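Local structure of deoxyhypusine synthase, putative (Entamoeba histolytica, 7L9R) at residues 253-256 and 257-261. The protein probably acts as a deoxyhypusine synthase, an NAD-dependent transferase that modifies a lysine of the translation factor eIF5A. Numbering follows the deposited sequence.
Sequences INSS and TIHSV
Ser256 OG and Thr257 N meet at the carbonyl oxygen of Ile253, a compact example of a side chain and the backbone sharing one acceptor in a last helical turn. Thr257 N lies 3.1 Å from Ile253 O, and Ser256 OG comes closer, 2.7 Å from Ile253 O, on the same face of the carbonyl plane. With chi1 at 74°, Ser256 OG sits between its own N and carbonyl carbon, which folds it down onto the preceding turn; Tyr90 of strand 87-93 also bonds this hydroxyl. Thr257 adopts the same rotamer (65°): OG1 is hydrogen-bonded to Met278 O and lies 3.1 Å from Asn254 O, a second acceptor for its one proton, so that bond is not settled, while CG2 lies against Ile253 O. Here helix 247-258 leads into strand 262-268 of the parallel sheet of a Rossmann-like fold, in strand order 3-2-1-4-5-6. Asn254 O also receives Ile258 N at 3.0 Å, and Ile258 CG1 and CD1 run alongside that oxygen. His259 N closes the final turn on Ser255 O at 2.8 Å; this oxygen sits oblique to the imidazole, whose CG is anti to the carbonyl carbon (chi1 -66°). Ser260 CB comes up to Ser256 O, and Ser260 OG makes a weak 3.3 Å hydrogen bond to Thr257 O.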
# COMPACT_ATOMS: atom_id res chain seq x y z
N ILE B 253 -10.14 -19.82 -23.67
CA ILE B 253 -9.08 -19.85 -22.67
C ILE B 253 -9.34 -20.95 -21.64
O ILE B 253 -8.42 -21.65 -21.22
CB ILE B 253 -8.91 -18.46 -22.03
CG1 ILE B 253 -7.59 -18.39 -21.26
CG2 ILE B 253 -10.11 -18.09 -21.14
CD1 ILE B 253 -7.33 -17.04 -20.62
N ASN B 254 -10.61 -21.16 -21.28
CA ASN B 254 -10.89 -22.22 -20.32
C ASN B 254 -10.74 -23.60 -20.94
O ASN B 254 -10.31 -24.53 -20.25
CB ASN B 254 -12.27 -22.02 -19.70
CG ASN B 254 -12.22 -21.07 -18.50
OD1 ASN B 254 -11.88 -21.48 -17.38
ND2 ASN B 254 -12.52 -19.80 -18.73
N SER B 255 -11.07 -23.76 -22.22
CA SER B 255 -10.80 -25.03 -22.88
C SER B 255 -9.30 -25.30 -22.94
O SER B 255 -8.87 -26.44 -22.78
CB SER B 255 -11.40 -25.06 -24.29
OG SER B 255 -12.81 -25.02 -24.24
N SER B 256 -8.50 -24.25 -23.16
CA SER B 256 -7.06 -24.45 -23.30
C SER B 256 -6.43 -24.89 -21.99
O SER B 256 -5.52 -25.73 -21.99
CB SER B 256 -6.39 -23.18 -23.83
OG SER B 256 -6.32 -22.17 -22.84
N THR B 257 -6.89 -24.35 -20.86
CA THR B 257 -6.34 -24.80 -19.58
C THR B 257 -6.84 -26.20 -19.25
O THR B 257 -6.07 -27.05 -18.78
CB THR B 257 -6.69 -23.83 -18.46
OG1 THR B 257 -8.10 -23.81 -18.24
CG2 THR B 257 -6.24 -22.43 -18.82
N ILE B 258 -8.13 -26.46 -19.49
CA ILE B 258 -8.70 -27.77 -19.21
C ILE B 258 -8.00 -28.86 -20.02
O ILE B 258 -7.73 -29.95 -19.52
CB ILE B 258 -10.22 -27.75 -19.47
CG1 ILE B 258 -10.93 -26.96 -18.36
CG2 ILE B 258 -10.78 -29.15 -19.61
CD1 ILE B 258 -12.37 -26.57 -18.69
N HIS B 259 -7.71 -28.57 -21.29
CA HIS B 259 -7.22 -29.59 -22.22
C HIS B 259 -5.71 -29.64 -22.35
O HIS B 259 -5.20 -30.41 -23.17
CB HIS B 259 -7.86 -29.37 -23.59
CG HIS B 259 -9.34 -29.59 -23.60
ND1 HIS B 259 -10.21 -28.76 -24.28
CD2 HIS B 259 -10.11 -30.53 -23.00
CE1 HIS B 259 -11.45 -29.19 -24.10
NE2 HIS B 259 -11.41 -30.26 -23.33
N SER B 260 -4.96 -28.85 -21.59
CA SER B 260 -3.51 -28.85 -21.71
C SER B 260 -2.89 -29.87 -20.76
O SER B 260 -3.38 -30.11 -19.66
CB SER B 260 -2.93 -27.47 -21.42
OG SER B 260 -3.02 -27.18 -20.04
N VAL B 261 -1.78 -30.47 -21.22
CA VAL B 261 -1.11 -31.50 -20.44
C VAL B 261 -0.50 -30.92 -19.17
O VAL B 261 -0.52 -31.55 -18.11
CB VAL B 261 -0.06 -32.20 -21.31
CG1 VAL B 261 0.84 -33.08 -20.47
CG2 VAL B 261 -0.74 -33.04 -22.39